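Local atomic coordinates of phosphohistidine phosphatase SixA (Escherichia coli, PDB entry 1UJC), a protein that removes phosphate from phosphohistidine in the HPt domain of the sensor ArcB, acting in the multistep His-Asp phosphorelay. Residues F4-G9 against S131-V136; V43-V48 against N68-A73; L79-D84 against I106-L111. All coordinates share one frame; numbering follows the deposited sequence.

Interaction 1 (F4-G9 against S131-V136); sequences FIMRHG and SAIASV. With WO4 (tungstate(VI)ion), chain C.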
loop_
_atom_site.group_PDB
_atom_site.type_symbol
_atom_site.label_atom_id
_atom_site.label_comp_id
_atom_site.label_asym_id
_atom_site.label_seq_id
_atom_site.Cartn_x
_atom_site.Cartn_y
_atom_site.Cartn_z
ATOM N N PHE A 4 0.115 4.155 -4.964
ATOM C CA PHE A 4 -0.896 4.083 -3.922
ATOM C C PHE A 4 -0.364 3.228 -2.787
ATOM O O PHE A 4 -0.238 2.012 -2.917
ATOM C CB PHE A 4 -2.194 3.486 -4.464
ATOM C CG PHE A 4 -2.800 4.280 -5.585
ATOM C CD1 PHE A 4 -2.508 3.977 -6.907
ATOM C CD2 PHE A 4 -3.651 5.347 -5.312
ATOM C CE1 PHE A 4 -3.055 4.723 -7.946
ATOM C CE2 PHE A 4 -4.205 6.101 -6.347
ATOM C CZ PHE A 4 -3.906 5.788 -7.664
ATOM N N ILE A 5 -0.054 3.880 -1.673
ATOM C CA ILE A 5 0.491 3.206 -0.505
ATOM C C ILE A 5 -0.624 2.851 0.463
ATOM O O ILE A 5 -1.363 3.722 0.927
ATOM C CB ILE A 5 1.521 4.110 0.192
ATOM C CG1 ILE A 5 2.599 4.517 -0.821
ATOM C CG2 ILE A 5 2.131 3.387 1.385
ATOM C CD1 ILE A 5 3.596 5.521 -0.314
ATOM N N MET A 6 -0.740 1.566 0.776
ATOM C CA MET A 6 -1.792 1.106 1.664
ATOM C C MET A 6 -1.310 0.312 2.872
ATOM O O MET A 6 -0.403 -0.512 2.775
ATOM C CB MET A 6 -2.794 0.272 0.859
ATOM C CG MET A 6 -3.936 -0.332 1.655
ATOM S SD MET A 6 -5.090 -1.185 0.553
ATOM C CE MET A 6 -6.629 -1.111 1.526
ATOM N N ARG A 7 -1.920 0.583 4.019
ATOM C CA ARG A 7 -1.590 -0.139 5.241
ATOM C C ARG A 7 -2.533 -1.337 5.282
ATOM O O ARG A 7 -3.723 -1.207 5.001
ATOM C CB ARG A 7 -1.828 0.738 6.475
ATOM C CG ARG A 7 -1.563 0.019 7.784
ATOM C CD ARG A 7 -1.867 0.913 8.971
ATOM N NE ARG A 7 -1.585 0.240 10.232
ATOM C CZ ARG A 7 -1.995 0.674 11.419
ATOM N NH1 ARG A 7 -2.710 1.788 11.512
ATOM N NH2 ARG A 7 -1.694 -0.010 12.515
ATOM N N HIS A 8 -1.996 -2.503 5.614
ATOM C CA HIS A 8 -2.797 -3.712 5.687
ATOM C C HIS A 8 -4.017 -3.452 6.575
ATOM O O HIS A 8 -4.013 -2.529 7.390
ATOM C CB HIS A 8 -1.958 -4.845 6.272
ATOM C CG HIS A 8 -1.636 -4.657 7.719
ATOM N ND1 HIS A 8 -2.576 -4.817 8.711
ATOM C CD2 HIS A 8 -0.495 -4.272 8.338
ATOM C CE1 HIS A 8 -2.030 -4.538 9.881
ATOM N NE2 HIS A 8 -0.767 -4.204 9.681
ATOM N N GLY A 9 -5.054 -4.268 6.410
ATOM C CA GLY A 9 -6.266 -4.101 7.194
ATOM C C GLY A 9 -6.156 -4.618 8.617
ATOM O O GLY A 9 -5.179 -5.272 8.976
ATOM N N SER A 131 -6.012 -0.084 6.420
ATOM C CA SER A 131 -6.650 -0.011 5.105
ATOM C C SER A 131 -6.593 1.375 4.462
ATOM O O SER A 131 -7.046 1.550 3.335
ATOM C CB SER A 131 -8.113 -0.466 5.181
ATOM O OG SER A 131 -8.217 -1.852 5.461
ATOM N N ALA A 132 -6.038 2.354 5.173
ATOM C CA ALA A 132 -5.929 3.714 4.645
ATOM C C ALA A 132 -4.978 3.739 3.450
ATOM O O ALA A 132 -4.033 2.958 3.388
ATOM C CB ALA A 132 -5.427 4.663 5.731
ATOM N N ILE A 133 -5.221 4.646 2.512
ATOM C CA ILE A 133 -4.385 4.734 1.321
ATOM C C ILE A 133 -3.841 6.132 1.056
ATOM O O ILE A 133 -4.572 7.120 1.106
ATOM C CB ILE A 133 -5.161 4.286 0.065
ATOM C CG1 ILE A 133 -5.531 2.806 0.179
ATOM C CG2 ILE A 133 -4.321 4.517 -1.186
ATOM C CD1 ILE A 133 -6.385 2.306 -0.968
ATOM N N ALA A 134 -2.548 6.200 0.765
ATOM C CA ALA A 134 -1.907 7.469 0.461
ATOM C C ALA A 134 -1.592 7.491 -1.027
ATOM O O ALA A 134 -1.102 6.505 -1.581
ATOM C CB ALA A 134 -0.633 7.622 1.269
ATOM N N SER A 135 -1.888 8.614 -1.670
ATOM C CA SER A 135 -1.631 8.782 -3.094
ATOM C C SER A 135 -0.409 9.655 -3.295
ATOM O O SER A 135 -0.332 10.762 -2.770
ATOM C CB SER A 135 -2.819 9.438 -3.787
ATOM O OG SER A 135 -2.420 9.953 -5.043
ATOM N N VAL A 136 0.535 9.148 -4.074
ATOM C CA VAL A 136 1.770 9.858 -4.350
ATOM C C VAL A 136 2.083 9.808 -5.832
ATOM O O VAL A 136 2.065 8.741 -6.432
ATOM C CB VAL A 136 2.960 9.213 -3.601
ATOM C CG1 VAL A 136 4.267 9.858 -4.035
ATOM C CG2 VAL A 136 2.765 9.348 -2.094
HETATM W W WO4 C . 0.723 -3.269 11.432
HETATM O O1 WO4 C . 0.645 -1.903 10.370
HETATM O O2 WO4 C . 1.492 -4.599 10.628
HETATM O O3 WO4 C . -0.835 -3.654 12.075
HETATM O O4 WO4 C . 1.727 -2.858 12.780
#

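Interaction 2 (V43-V48 against N68-A73); sequences VEIERV and NLPSSA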
loop_
_atom_site.group_PDB
_atom_site.type_symbol
_atom_site.label_atom_id
_atom_site.label_comp_id
_atom_site.label_asym_id
_atom_site.label_seq_id
_atom_site.Cartn_x
_atom_site.Cartn_y
_atom_site.Cartn_z
ATOM N N VAL A 43 -9.490 4.129 -10.859
ATOM C CA VAL A 43 -8.100 3.775 -10.612
ATOM C C VAL A 43 -7.778 2.465 -11.323
ATOM O O VAL A 43 -8.504 1.477 -11.187
ATOM C CB VAL A 43 -7.833 3.607 -9.101
ATOM C CG1 VAL A 43 -6.383 3.233 -8.869
ATOM C CG2 VAL A 43 -8.177 4.891 -8.366
ATOM N N GLU A 44 -6.696 2.468 -12.093
ATOM C CA GLU A 44 -6.269 1.290 -12.832
ATOM C C GLU A 44 -4.877 0.930 -12.332
ATOM O O GLU A 44 -3.910 1.636 -12.624
ATOM C CB GLU A 44 -6.209 1.599 -14.327
ATOM C CG GLU A 44 -7.398 2.392 -14.851
ATOM C CD GLU A 44 -7.272 2.735 -16.326
ATOM O OE1 GLU A 44 -6.221 3.285 -16.727
ATOM O OE2 GLU A 44 -8.225 2.463 -17.089
ATOM N N ILE A 45 -4.777 -0.157 -11.575
ATOM C CA ILE A 45 -3.494 -0.580 -11.022
ATOM C C ILE A 45 -2.738 -1.471 -11.990
ATOM O O ILE A 45 -3.212 -2.543 -12.356
ATOM C CB ILE A 45 -3.683 -1.339 -9.693
ATOM C CG1 ILE A 45 -4.485 -0.477 -8.709
ATOM C CG2 ILE A 45 -2.334 -1.700 -9.101
ATOM C CD1 ILE A 45 -3.818 0.824 -8.337
ATOM N N GLU A 46 -1.552 -1.022 -12.390
ATOM C CA GLU A 46 -0.719 -1.764 -13.332
ATOM C C GLU A 46 0.199 -2.766 -12.644
ATOM O O GLU A 46 0.446 -3.856 -13.165
ATOM C CB GLU A 46 0.135 -0.798 -14.163
ATOM C CG GLU A 46 0.921 -1.475 -15.292
ATOM C CD GLU A 46 1.815 -0.514 -16.065
ATOM O OE1 GLU A 46 1.350 0.588 -16.416
ATOM O OE2 GLU A 46 2.983 -0.870 -16.332
ATOM N N ARG A 47 0.710 -2.395 -11.476
ATOM C CA ARG A 47 1.612 -3.266 -10.734
ATOM C C ARG A 47 1.275 -3.291 -9.247
ATOM O O ARG A 47 0.750 -2.316 -8.701
ATOM C CB ARG A 47 3.058 -2.798 -10.927
ATOM C CG ARG A 47 3.571 -2.945 -12.355
ATOM C CD ARG A 47 3.884 -4.403 -12.671
ATOM N NE ARG A 47 5.170 -4.816 -12.116
ATOM C CZ ARG A 47 6.351 -4.452 -12.611
ATOM N NH1 ARG A 47 6.412 -3.662 -13.678
ATOM N NH2 ARG A 47 7.473 -4.885 -12.044
ATOM N N VAL A 48 1.591 -4.407 -8.597
ATOM C CA VAL A 48 1.324 -4.562 -7.177
ATOM C C VAL A 48 2.540 -5.079 -6.414
ATOM O O VAL A 48 3.149 -6.079 -6.795
ATOM C CB VAL A 48 0.145 -5.523 -6.951
ATOM C CG1 VAL A 48 -0.090 -5.727 -5.466
ATOM C CG2 VAL A 48 -1.096 -4.969 -7.623
ATOM N N ASN A 68 -9.985 -4.585 -10.151
ATOM C CA ASN A 68 -9.240 -5.359 -11.141
ATOM C C ASN A 68 -7.746 -5.154 -10.913
ATOM O O ASN A 68 -7.225 -4.057 -11.130
ATOM C CB ASN A 68 -9.600 -4.920 -12.569
ATOM C CG ASN A 68 -11.100 -4.923 -12.833
ATOM O OD1 ASN A 68 -11.831 -5.783 -12.332
ATOM N ND2 ASN A 68 -11.565 -3.970 -13.641
ATOM N N LEU A 69 -7.062 -6.204 -10.467
ATOM C CA LEU A 69 -5.626 -6.130 -10.209
ATOM C C LEU A 69 -4.845 -7.059 -11.128
ATOM O O LEU A 69 -5.404 -7.994 -11.701
ATOM C CB LEU A 69 -5.324 -6.495 -8.751
ATOM C CG LEU A 69 -5.765 -5.498 -7.678
ATOM C CD1 LEU A 69 -5.400 -6.016 -6.290
ATOM C CD2 LEU A 69 -5.094 -4.167 -7.933
ATOM N N PRO A 70 -3.531 -6.809 -11.281
ATOM C CA PRO A 70 -2.688 -7.647 -12.140
ATOM C C PRO A 70 -2.760 -9.093 -11.681
ATOM O O PRO A 70 -2.970 -9.369 -10.497
ATOM C CB PRO A 70 -1.294 -7.055 -11.943
ATOM C CG PRO A 70 -1.575 -5.630 -11.645
ATOM C CD PRO A 70 -2.744 -5.712 -10.694
ATOM N N SER A 71 -2.583 -10.016 -12.618
ATOM C CA SER A 71 -2.632 -11.431 -12.293
ATOM C C SER A 71 -1.552 -11.740 -11.276
ATOM O O SER A 71 -1.773 -12.482 -10.316
ATOM C CB SER A 71 -2.417 -12.274 -13.550
ATOM O OG SER A 71 -2.461 -13.650 -13.228
ATOM N N SER A 72 -0.378 -11.155 -11.482
ATOM C CA SER A 72 0.726 -11.382 -10.570
ATOM C C SER A 72 0.905 -10.228 -9.590
ATOM O O SER A 72 0.290 -9.163 -9.723
ATOM C CB SER A 72 2.022 -11.602 -11.354
ATOM O OG SER A 72 1.893 -12.710 -12.226
ATOM N N ALA A 73 1.742 -10.469 -8.592
ATOM C CA ALA A 73 2.056 -9.487 -7.573
ATOM C C ALA A 73 3.497 -9.770 -7.200
ATOM O O ALA A 73 3.958 -10.903 -7.310
ATOM C CB ALA A 73 1.149 -9.667 -6.369
HETATM O O HOH W 1 -7.093 -0.932 -10.614
HETATM O O HOH W 2 -5.771 -3.366 -13.115
HETATM O O HOH W 3 2.386 -6.584 -10.137
#

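Interaction 3 (L79-D84 against I106-L111); sequences LTPCGD and ISHLPL. With WO4 (tungstate(VI)ion), chain C.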
loop_
_atom_site.group_PDB
_atom_site.type_symbol
_atom_site.label_atom_id
_atom_site.label_comp_id
_atom_site.label_asym_id
_atom_site.label_seq_id
_atom_site.Cartn_x
_atom_site.Cartn_y
_atom_site.Cartn_z
ATOM N N LEU A 79 9.217 -4.663 2.338
ATOM C CA LEU A 79 7.918 -4.068 2.649
ATOM C C LEU A 79 7.428 -4.491 4.031
ATOM O O LEU A 79 6.342 -4.102 4.465
ATOM C CB LEU A 79 6.881 -4.442 1.582
ATOM C CG LEU A 79 7.051 -3.696 0.257
ATOM C CD1 LEU A 79 6.030 -4.168 -0.767
ATOM C CD2 LEU A 79 6.903 -2.205 0.512
ATOM N N THR A 80 8.229 -5.298 4.717
ATOM C CA THR A 80 7.886 -5.743 6.063
ATOM C C THR A 80 7.994 -4.511 6.960
ATOM O O THR A 80 8.552 -3.495 6.554
ATOM C CB THR A 80 8.865 -6.823 6.566
ATOM O OG1 THR A 80 10.207 -6.329 6.487
ATOM C CG2 THR A 80 8.737 -8.091 5.739
ATOM N N PRO A 81 7.458 -4.582 8.185
ATOM C CA PRO A 81 7.514 -3.449 9.111
ATOM C C PRO A 81 8.882 -2.768 9.216
ATOM O O PRO A 81 8.959 -1.542 9.282
ATOM C CB PRO A 81 7.076 -4.074 10.431
ATOM C CG PRO A 81 6.048 -5.059 9.981
ATOM C CD PRO A 81 6.717 -5.707 8.785
ATOM N N CYS A 82 9.950 -3.565 9.219
ATOM C CA CYS A 82 11.318 -3.048 9.344
ATOM C C CYS A 82 12.026 -2.844 8.006
ATOM O O CYS A 82 13.242 -2.637 7.960
ATOM C CB CYS A 82 12.153 -4.004 10.197
ATOM S SG CYS A 82 11.440 -4.371 11.805
ATOM N N GLY A 83 11.259 -2.906 6.926
ATOM C CA GLY A 83 11.816 -2.744 5.597
ATOM C C GLY A 83 12.636 -1.487 5.396
ATOM O O GLY A 83 12.427 -0.471 6.058
ATOM N N ASP A 84 13.575 -1.565 4.461
ATOM C CA ASP A 84 14.451 -0.448 4.144
ATOM C C ASP A 84 13.735 0.490 3.171
ATOM O O ASP A 84 13.621 0.192 1.979
ATOM C CB ASP A 84 15.739 -0.980 3.521
ATOM C CG ASP A 84 16.771 0.099 3.323
ATOM O OD1 ASP A 84 17.896 -0.060 3.838
ATOM O OD2 ASP A 84 16.461 1.104 2.657
ATOM N N ILE A 106 1.124 -2.442 -0.632
ATOM C CA ILE A 106 0.452 -2.827 0.604
ATOM C C ILE A 106 1.523 -3.182 1.622
ATOM O O ILE A 106 2.318 -4.097 1.401
ATOM C CB ILE A 106 -0.490 -4.025 0.370
ATOM C CG1 ILE A 106 -1.601 -3.625 -0.604
ATOM C CG2 ILE A 106 -1.095 -4.475 1.683
ATOM C CD1 ILE A 106 -2.569 -4.750 -0.937
ATOM N N SER A 107 1.541 -2.461 2.741
ATOM C CA SER A 107 2.564 -2.681 3.753
ATOM C C SER A 107 2.102 -2.507 5.198
ATOM O O SER A 107 0.953 -2.792 5.535
ATOM C CB SER A 107 3.745 -1.749 3.471
ATOM O OG SER A 107 4.873 -2.072 4.260
ATOM N N HIS A 108 3.014 -2.040 6.050
ATOM C CA HIS A 108 2.711 -1.858 7.462
ATOM C C HIS A 108 3.317 -0.589 8.038
ATOM O O HIS A 108 4.103 0.104 7.385
ATOM C CB HIS A 108 3.276 -3.012 8.303
ATOM C CG HIS A 108 3.237 -4.352 7.638
ATOM N ND1 HIS A 108 2.579 -5.431 8.188
ATOM C CD2 HIS A 108 3.821 -4.806 6.504
ATOM C CE1 HIS A 108 2.759 -6.490 7.420
ATOM N NE2 HIS A 108 3.509 -6.139 6.393
ATOM N N LEU A 109 2.925 -0.298 9.276
ATOM C CA LEU A 109 3.486 0.825 10.010
ATOM C C LEU A 109 4.782 0.176 10.485
ATOM O O LEU A 109 4.820 -1.033 10.707
ATOM C CB LEU A 109 2.652 1.170 11.244
ATOM C CG LEU A 109 1.213 1.677 11.155
ATOM C CD1 LEU A 109 0.651 1.773 12.568
ATOM C CD2 LEU A 109 1.169 3.022 10.466
ATOM N N PRO A 110 5.851 0.958 10.661
ATOM C CA PRO A 110 5.913 2.402 10.441
ATOM C C PRO A 110 6.380 2.723 9.024
ATOM O O PRO A 110 6.430 3.893 8.627
ATOM C CB PRO A 110 6.921 2.843 11.486
ATOM C CG PRO A 110 7.936 1.742 11.401
ATOM C CD PRO A 110 7.086 0.477 11.308
ATOM N N LEU A 111 6.708 1.676 8.270
ATOM C CA LEU A 111 7.199 1.827 6.903
ATOM C C LEU A 111 6.350 2.713 5.989
ATOM O O LEU A 111 6.882 3.577 5.299
ATOM C CB LEU A 111 7.379 0.449 6.255
ATOM C CG LEU A 111 7.838 0.415 4.791
ATOM C CD1 LEU A 111 8.939 1.426 4.553
ATOM C CD2 LEU A 111 8.309 -0.991 4.450
HETATM W W WO4 C . 0.723 -3.269 11.432
HETATM O O1 WO4 C . 0.645 -1.903 10.370
HETATM O O2 WO4 C . 1.492 -4.599 10.628
HETATM O O3 WO4 C . -0.835 -3.654 12.075
HETATM O O4 WO4 C . 1.727 -2.858 12.780
#

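Interaction 1 (F4-G9 against S131-V136)
The F4 ring meets I133 at its edge, where methyl CG2 lies near the ring plane; CG2 also comes 4.0 Å from F4 CB. CB of S135 approaches the same ring obliquely. Two more flat groups turn their edges to the bound tungstate: the R7 guanidinium gives NE to O1 at 3.1 Å with an N-H...O angle of 159°, and the H8 ring sends NE2 to the tungsten at 2.5 Å. At the other nitrogen of that imidazole, ND1 donates to G9 O, which lies only 5° out of the ring plane (2.7 Å), a bond that fixes the ring's rotation and directs NE2 at the ligand.

R7, H8 and G9 spell the RHG signature of the histidine phosphatase superfamily; R7 ends strand 2-7, and H8 and G9 follow it. Because tungstate resembles phosphate, the bond from H8 NE2 is consistent with a phosphohistidine intermediate, as in relatives. R7 reaches the ligand as an extended chain, with CG opposite the backbone N (chi1 177°).

The strands run antiparallel. I5 and A134 form a hydrogen-bonded pair, each N-H bonding to the other's carbonyl; further along R7 N bonds to A132 O and S131 N to R7 O (2.9 Å). On the F4 face, the extended M6 chain lays its CB and CG across I133 CG1, both at 3.8 Å, and helix 25-40 packs there through M34. On the other face I5 abuts A134, under helix 111-119. S131 OG sits 3.4 Å from G9 CA and is hydrogen-bonded to S31.

Interaction 2 (V43-V48 against N68-A73)
I45 and L69 run alongside each other in the same direction, and methyl CD2 of L69 does the touching: it is 3.6 Å from I45 CB and also borders CG1 and CG2. The I45 torsions (chi1 -55°, chi2 -62°) set CG1 beside the backbone N and bend CD1 back from the loop. V48 meets L69 at about a right angle. Its chi1 of 178° swings CG1 away from the backbone N and leaves CG2 for the proline, 3.6 Å from P70 CD. The P70 ring also presses CG against E46 O at 3.1 Å, a tight approach. At the far end V48 CG1 lies 4.2 Å from A73 CB.

No direct hydrogen bond joins the segments; water does. One molecule donates to both I45 O (2.8 Å) and N68 O (2.6 Å), and a second accepts from I45 N while donating to V43 O and N68 O. R47 turns away to salt bridges with E74 and E98. L60 of helix 54-66 touches V48, L69 and A73. The contact thus packs the lead-in and first residues of parallel strand 47-50 against the loop that returns from helix 54-66 to its neighbour 74-75, a beta-alpha-beta crossover.

Interaction 3 (L79-D84 against I106-L111)
P81 sits on one face of the H108 imidazole: its CD lies 3.9 Å from the ring centroid and 13° off the ring normal, a CH-pi contact, while P81 CG lies over the same face, 3.7 Å from H108 CG. At the ring edge, L79 O lies 3.3 Å from H108 CD2. Another part of the edge serves the ligand, with ND1 donating in plane to tungstate O2 at 2.8 Å. The next residue adds a backbone donor, L109 N to O1 at 3.0 Å and nearly straight (171°).

Beyond this first shell, L79 O also takes a short hydrogen bond from S107 OG, 2.5 Å. L111, its CG pointing away from the backbone N (chi1 178°), tucks CD2 against T80 O and L79 CA. T80 O is at the same time the acceptor of G83 N, closing the type I turn T80-G83 that carries P81 to the histidine and leads into helix 85-98. A cis peptide precedes P110, whose CD rests 3.4 Å from P81 O.

H108 NE2 is hydrogen-bonded to S51. The S51 bond and the proline over one face probably limit rotation of the ring and keep ND1 turned to the oxyanion, consistent with a role in gripping the phosphoryl group of the substrate.

All three contacts reach one mixed sheet, in strand order 74-75, 47-50, 102-107, 2-7, 133-138, 144-150. Interaction 1 closes the long loop, and interactions 2 and 3 follow one another inside it. The centre of interaction 1 is about 15 Å from that of interaction 2 and about 12 Å from that of interaction 3; interactions 2 and 3, about 20 Å apart, do not touch. F4 CD1 packs on I45 CD1 at 3.7 Å. Strands 2-7 and 102-107 are neighbours, with M6 O 2.8 Å from S107 N, a probable hydrogen bond. Interactions 1 and 3 thereby bring R7, H8, H108 and L109 around one tungstate, where R55 completes the pocket; interaction 2 lies away from it.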